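Long-range contacts in IPT/TIG domain-containing protein (Bacteroides thetaiotaomicron, PDB 3TC9), which is of unknown function but probably serves as an auxiliary nutrient-binding protein, pairing an immunoglobulin-like IPT/TIG domain with a six-bladed beta-propeller: residues 142-147 against 405-410; 149-154 against 163-168. One frame throughout, in Å; residues are numbered along the deposited sequence.

Overall arrangement
Both contacts lie in the six-bladed propeller and meet on the strand pair 141-145 and 151-156, their centres about 9 Å apart. Interaction 1 joins two different sheets and has no hydrogen bond across it: a phenylalanine ring touches a valine and a carboxylate paired with an arginine. Interaction 2 stays within one sheet, where backbone hydrogen bonds pair the two strands of a hairpin and more than twice as much surface is buried. Both are partly buried: Leu142 and Asp407 are buried in interaction 1, Leu152, Tyr153, Leu154 and Ile164 in interaction 2, whose turn exposes Glu167. They touch directly: Asp407 OD1 lies 2.6 Å from His149 NE2, a probable hydrogen bond tying the two sheets.

Interaction 1 of 2, residues 142-147 against 405-410; sequences LSFDPK and VYDEER
Two neighbouring blades of the six-bladed beta-propeller meet here, strand 141-145 of one sheet packing against strand 401-407 of the next. The axes of the short pieces 142-145 and 405-407 approach to 7.6 Å with their directions 39° apart, and no hydrogen bond crosses between the segments, so the junction rests on side chains. Leu142 CB lies 3.9 Å from Val405 CG1. Both methyls of Val405 reach the Phe144 ring, CG2 at 4.0 Å from Phe144 CD2 and CG1 at 4.0 Å from Phe144 CE2, the two side chains crossing at about a right angle; CG2 gets there by standing opposite the backbone N while CG1 sits between N and the carbonyl carbon.

The far end of the ring meets a charged pair. Phe144 CZ is 3.1 Å from Asp407 OD2, with ring and carboxylate planes turned 69° apart, whereas the Arg410 guanidinium lies within 18° of parallel to the ring, NH1 being 3.7 Å from Phe144 CE1. Asp407 is itself fixed from several sides: OD1 takes the backbone N of Arg410 from above the carboxylate plane, closing an Asx motif over the turn, and also accepts from His149 NE2, whose ring stacks on Phe144. The Arg410 guanidinium has partners beyond the pair as well, giving a hydrogen bond from NH1 to His149 O and a cation-pi contact to Phe166. With an alanine at Asp407, the guanidinium of Arg410 would probably be left without its anionic mate, His149 NE2 without its acceptor and the turn without its Asx bond to Arg410 N. Arg410 NH1 reaches Asp407 OD2 at 2.7 Å, on the syn lone pair of the carboxylate and almost exactly in the guanidinium plane.

Interaction 2 of 2, residues 149-154 against 163-168; sequences HNHLYL and LIDFEK
Three backbone hydrogen bonds set the register. Leu152 and Ile164 form an antiparallel hydrogen-bonded pair, Leu152 N giving to Ile164 O at 2.9 Å and Ile164 N to Leu152 O at 2.8 Å, both nearly straight. Past the end of strand 163-165, Phe166 N bonds to Asn150 O at 2.8 Å, in the carbonyl plane, and the same oxygen lies at the edge of the Phe166 ring. Asp165 OD1 accepts from Lys168 N at 3.2 Å, an Asx motif that turns the chain away after the strand.

On the face carrying His151, Tyr153 and Leu163, the methyl CD1 of Leu163 sits over the Tyr153 ring, 3.7 Å from its centroid and 15° off the normal, a CH-pi contact; with CG opposite the backbone N (chi1 168°), the same methyl also meets His151 CB at 3.6 Å. Nearby, the imidazole of His151 runs alongside Asp165, ring and carboxylate planes 72° apart.

On the other face of the sheet Leu152 and Ile164 lie side by side, and Ile164 CD1 also meets Leu154 CD2 at 3.8 Å. The Phe166 ring presents its edge to Leu152 CB, while Phe112 and Phe414 from the neighbouring sheet meet the same ring. Antiparallel strands 151-156 and 159-165 thus make a beta hairpin within a single propeller blade.

Interaction 1 of 2, residues 142-147 against 405-410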
loop_
_atom_site.group_PDB
_atom_site.type_symbol
_atom_site.label_atom_id
_atom_site.label_comp_id
_atom_site.label_asym_id
_atom_site.label_seq_id
_atom_site.Cartn_x
_atom_site.Cartn_y
_atom_site.Cartn_z
ATOM N N LEU B 142 13.404 12.871 -15.163
ATOM C CA LEU B 142 12.052 12.451 -15.528
ATOM C C LEU B 142 11.064 13.085 -14.553
ATOM O O LEU B 142 11.326 13.082 -13.345
ATOM C CB LEU B 142 11.947 10.912 -15.525
ATOM C CG LEU B 142 12.654 10.189 -16.671
ATOM C CD1 LEU B 142 12.904 8.725 -16.343
ATOM C CD2 LEU B 142 11.827 10.235 -17.922
ATOM N N SER B 143 9.957 13.673 -15.075
ATOM C CA SER B 143 8.962 14.362 -14.245
ATOM C C SER B 143 7.575 14.311 -14.866
ATOM O O SER B 143 7.378 14.742 -16.013
ATOM C CB SER B 143 9.374 15.815 -14.027
ATOM O OG SER B 143 8.391 16.540 -13.313
ATOM N N PHE B 144 6.613 13.789 -14.095
ATOM C CA PHE B 144 5.217 13.751 -14.505
ATOM C C PHE B 144 4.613 15.140 -14.412
ATOM O O PHE B 144 5.010 15.936 -13.566
ATOM C CB PHE B 144 4.412 12.779 -13.611
ATOM C CG PHE B 144 4.468 11.351 -14.071
ATOM C CD1 PHE B 144 3.796 10.947 -15.226
ATOM C CD2 PHE B 144 5.223 10.406 -13.373
ATOM C CE1 PHE B 144 3.883 9.632 -15.678
ATOM C CE2 PHE B 144 5.304 9.083 -13.822
ATOM C CZ PHE B 144 4.636 8.709 -14.972
ATOM N N ASP B 145 3.628 15.422 -15.253
ATOM C CA ASP B 145 2.867 16.652 -15.142
ATOM C C ASP B 145 1.955 16.469 -13.911
ATOM O O ASP B 145 1.216 15.478 -13.870
ATOM C CB ASP B 145 2.065 16.902 -16.435
ATOM C CG ASP B 145 1.173 18.133 -16.459
ATOM O OD1 ASP B 145 0.925 18.722 -15.375
ATOM O OD2 ASP B 145 0.684 18.484 -17.554
ATOM N N PRO B 146 2.037 17.346 -12.869
ATOM C CA PRO B 146 1.183 17.147 -11.682
ATOM C C PRO B 146 -0.320 17.182 -11.992
ATOM O O PRO B 146 -1.092 16.590 -11.234
ATOM C CB PRO B 146 1.582 18.318 -10.766
ATOM C CG PRO B 146 2.943 18.732 -11.234
ATOM C CD PRO B 146 2.881 18.551 -12.713
ATOM N N LYS B 147 -0.732 17.837 -13.104
ATOM C CA LYS B 147 -2.142 17.956 -13.501
ATOM C C LYS B 147 -2.540 16.918 -14.544
ATOM O O LYS B 147 -3.713 16.840 -14.923
ATOM C CB LYS B 147 -2.438 19.367 -14.035
ATOM C CG LYS B 147 -2.183 20.502 -13.046
ATOM C CD LYS B 147 -3.251 20.595 -11.980
ATOM C CE LYS B 147 -3.119 21.837 -11.154
ATOM N NZ LYS B 147 -3.928 21.705 -9.935
ATOM N N VAL B 405 11.912 7.916 -12.217
ATOM C CA VAL B 405 10.691 8.385 -11.592
ATOM C C VAL B 405 9.896 7.147 -11.161
ATOM O O VAL B 405 9.915 6.138 -11.864
ATOM C CB VAL B 405 9.883 9.396 -12.453
ATOM C CG1 VAL B 405 9.308 8.763 -13.720
ATOM C CG2 VAL B 405 8.791 10.079 -11.632
ATOM N N TYR B 406 9.247 7.208 -9.986
ATOM C CA TYR B 406 8.367 6.129 -9.583
ATOM C C TYR B 406 6.926 6.526 -9.997
ATOM O O TYR B 406 6.496 7.659 -9.753
ATOM C CB TYR B 406 8.480 5.800 -8.081
ATOM C CG TYR B 406 7.566 4.663 -7.656
ATOM C CD1 TYR B 406 7.760 3.371 -8.132
ATOM C CD2 TYR B 406 6.479 4.892 -6.814
ATOM C CE1 TYR B 406 6.877 2.337 -7.811
ATOM C CE2 TYR B 406 5.585 3.863 -6.490
ATOM C CZ TYR B 406 5.796 2.589 -6.985
ATOM O OH TYR B 406 4.941 1.569 -6.675
ATOM N N ASP B 407 6.211 5.618 -10.676
ATOM C CA ASP B 407 4.832 5.864 -11.077
ATOM C C ASP B 407 3.920 5.099 -10.117
ATOM O O ASP B 407 3.819 3.881 -10.208
ATOM C CB ASP B 407 4.615 5.439 -12.539
ATOM C CG ASP B 407 3.281 5.848 -13.127
ATOM O OD1 ASP B 407 2.298 5.988 -12.360
ATOM O OD2 ASP B 407 3.209 6.011 -14.347
ATOM N N GLU B 408 3.277 5.810 -9.183
ATOM C CA GLU B 408 2.390 5.223 -8.167
ATOM C C GLU B 408 1.137 4.576 -8.774
ATOM O O GLU B 408 0.709 3.543 -8.290
ATOM C CB GLU B 408 1.981 6.272 -7.121
ATOM C CG GLU B 408 3.139 6.684 -6.228
ATOM C CD GLU B 408 2.815 7.614 -5.074
ATOM O OE1 GLU B 408 2.327 7.129 -4.025
ATOM O OE2 GLU B 408 3.141 8.818 -5.187
ATOM N N GLU B 409 0.587 5.159 -9.844
ATOM C CA GLU B 409 -0.612 4.665 -10.521
ATOM C C GLU B 409 -0.299 3.411 -11.377
ATOM O O GLU B 409 -1.064 2.443 -11.360
ATOM C CB GLU B 409 -1.212 5.795 -11.379
ATOM C CG GLU B 409 -2.584 5.511 -11.994
ATOM C CD GLU B 409 -2.692 5.739 -13.495
ATOM O OE1 GLU B 409 -2.604 6.911 -13.931
ATOM O OE2 GLU B 409 -2.887 4.744 -14.234
ATOM N N ARG B 410 0.832 3.412 -12.099
ATOM C CA ARG B 410 1.232 2.287 -12.944
ATOM C C ARG B 410 2.092 1.279 -12.163
ATOM O O ARG B 410 2.395 0.221 -12.697
ATOM C CB ARG B 410 1.935 2.781 -14.227
ATOM C CG ARG B 410 0.944 3.474 -15.165
ATOM C CD ARG B 410 1.539 4.185 -16.365
ATOM N NE ARG B 410 0.532 5.046 -16.990
ATOM C CZ ARG B 410 0.408 6.357 -16.790
ATOM N NH1 ARG B 410 1.252 6.999 -15.994
ATOM N NH2 ARG B 410 -0.553 7.039 -17.399
#

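Interaction 2 of 2, residues 149-154 against 163-168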
loop_
_atom_site.group_PDB
_atom_site.type_symbol
_atom_site.label_atom_id
_atom_site.label_comp_id
_atom_site.label_asym_id
_atom_site.label_seq_id
_atom_site.Cartn_x
_atom_site.Cartn_y
_atom_site.Cartn_z
ATOM N N HIS B 149 -1.292 12.888 -15.206
ATOM C CA HIS B 149 -0.479 11.715 -14.966
ATOM C C HIS B 149 -0.260 10.877 -16.253
ATOM O O HIS B 149 0.485 9.878 -16.224
ATOM C CB HIS B 149 -1.071 10.860 -13.832
ATOM C CG HIS B 149 -0.035 10.001 -13.176
ATOM N ND1 HIS B 149 1.071 10.554 -12.541
ATOM C CD2 HIS B 149 0.072 8.658 -13.145
ATOM C CE1 HIS B 149 1.796 9.525 -12.136
ATOM N NE2 HIS B 149 1.235 8.366 -12.479
ATOM N N ASN B 150 -0.846 11.298 -17.387
ATOM C CA ASN B 150 -0.583 10.608 -18.649
ATOM C C ASN B 150 0.579 11.245 -19.369
ATOM O O ASN B 150 1.028 10.706 -20.381
ATOM C CB ASN B 150 -1.814 10.574 -19.567
ATOM C CG ASN B 150 -2.905 9.665 -19.060
ATOM O OD1 ASN B 150 -2.654 8.613 -18.451
ATOM N ND2 ASN B 150 -4.140 10.080 -19.273
ATOM N N HIS B 151 1.058 12.393 -18.866
ATOM C CA HIS B 151 2.140 13.147 -19.485
ATOM C C HIS B 151 3.404 13.074 -18.640
ATOM O O HIS B 151 3.463 13.600 -17.530
ATOM C CB HIS B 151 1.705 14.607 -19.730
ATOM C CG HIS B 151 0.658 14.739 -20.797
ATOM N ND1 HIS B 151 0.100 15.967 -21.119
ATOM C CD2 HIS B 151 0.103 13.791 -21.590
ATOM C CE1 HIS B 151 -0.744 15.727 -22.104
ATOM N NE2 HIS B 151 -0.795 14.429 -22.401
ATOM N N LEU B 152 4.411 12.380 -19.171
ATOM C CA LEU B 152 5.710 12.218 -18.531
ATOM C C LEU B 152 6.744 13.023 -19.326
ATOM O O LEU B 152 7.014 12.714 -20.488
ATOM C CB LEU B 152 6.088 10.721 -18.437
ATOM C CG LEU B 152 7.504 10.381 -17.891
ATOM C CD1 LEU B 152 7.705 10.929 -16.472
ATOM C CD2 LEU B 152 7.741 8.897 -17.951
ATOM N N TYR B 153 7.308 14.059 -18.704
ATOM C CA TYR B 153 8.317 14.895 -19.352
ATOM C C TYR B 153 9.715 14.430 -18.988
ATOM O O TYR B 153 9.936 13.867 -17.900
ATOM C CB TYR B 153 8.127 16.378 -18.979
ATOM C CG TYR B 153 6.886 16.981 -19.597
ATOM C CD1 TYR B 153 6.918 17.526 -20.876
ATOM C CD2 TYR B 153 5.668 16.962 -18.924
ATOM C CE1 TYR B 153 5.770 18.047 -21.470
ATOM C CE2 TYR B 153 4.520 17.504 -19.495
ATOM C CZ TYR B 153 4.578 18.058 -20.766
ATOM O OH TYR B 153 3.453 18.589 -21.341
ATOM N N LEU B 154 10.661 14.684 -19.896
ATOM C CA LEU B 154 12.073 14.351 -19.715
ATOM C C LEU B 154 12.942 15.458 -20.311
ATOM O O LEU B 154 12.541 16.087 -21.289
ATOM C CB LEU B 154 12.431 12.962 -20.319
ATOM C CG LEU B 154 12.368 12.763 -21.867
ATOM C CD1 LEU B 154 13.701 13.150 -22.559
ATOM C CD2 LEU B 154 12.111 11.317 -22.211
ATOM N N LEU B 163 8.277 14.644 -24.494
ATOM C CA LEU B 163 7.073 14.221 -23.795
ATOM C C LEU B 163 6.708 12.785 -24.160
ATOM O O LEU B 163 6.641 12.442 -25.339
ATOM C CB LEU B 163 5.908 15.187 -24.127
ATOM C CG LEU B 163 4.503 14.757 -23.729
ATOM C CD1 LEU B 163 4.348 14.701 -22.208
ATOM C CD2 LEU B 163 3.448 15.626 -24.388
ATOM N N ILE B 164 6.472 11.958 -23.132
ATOM C CA ILE B 164 5.970 10.585 -23.225
ATOM C C ILE B 164 4.510 10.673 -22.819
ATOM O O ILE B 164 4.209 10.908 -21.639
ATOM C CB ILE B 164 6.784 9.566 -22.369
ATOM C CG1 ILE B 164 8.244 9.399 -22.892
ATOM C CG2 ILE B 164 6.061 8.215 -22.267
ATOM C CD1 ILE B 164 9.224 8.913 -21.818
ATOM N N ASP B 165 3.611 10.581 -23.806
ATOM C CA ASP B 165 2.163 10.684 -23.607
ATOM C C ASP B 165 1.587 9.278 -23.575
ATOM O O ASP B 165 1.564 8.605 -24.608
ATOM C CB ASP B 165 1.545 11.541 -24.729
ATOM C CG ASP B 165 0.050 11.819 -24.624
ATOM O OD1 ASP B 165 -0.650 11.088 -23.873
ATOM O OD2 ASP B 165 -0.426 12.759 -25.300
ATOM N N PHE B 166 1.157 8.816 -22.386
ATOM C CA PHE B 166 0.636 7.454 -22.202
ATOM C C PHE B 166 -0.743 7.256 -22.805
ATOM O O PHE B 166 -1.085 6.127 -23.145
ATOM C CB PHE B 166 0.582 7.093 -20.724
ATOM C CG PHE B 166 1.926 6.783 -20.121
ATOM C CD1 PHE B 166 2.705 7.792 -19.554
ATOM C CD2 PHE B 166 2.394 5.475 -20.064
ATOM C CE1 PHE B 166 3.948 7.504 -18.978
ATOM C CE2 PHE B 166 3.623 5.183 -19.458
ATOM C CZ PHE B 166 4.397 6.203 -18.932
ATOM N N GLU B 167 -1.542 8.334 -22.889
ATOM C CA GLU B 167 -2.902 8.300 -23.423
ATOM C C GLU B 167 -2.869 8.077 -24.929
ATOM O O GLU B 167 -3.547 7.180 -25.418
ATOM C CB GLU B 167 -3.653 9.597 -23.071
ATOM C CG GLU B 167 -5.107 9.618 -23.532
ATOM C CD GLU B 167 -5.821 10.960 -23.501
ATOM O OE1 GLU B 167 -5.140 12.011 -23.548
ATOM O OE2 GLU B 167 -7.074 10.955 -23.477
ATOM N N LYS B 168 -2.067 8.876 -25.650
ATOM C CA LYS B 168 -1.932 8.785 -27.102
ATOM C C LYS B 168 -0.872 7.749 -27.546
ATOM O O LYS B 168 -0.829 7.414 -28.733
ATOM C CB LYS B 168 -1.586 10.170 -27.682
ATOM C CG LYS B 168 -2.605 11.265 -27.346
ATOM C CD LYS B 168 -3.933 11.080 -28.062
#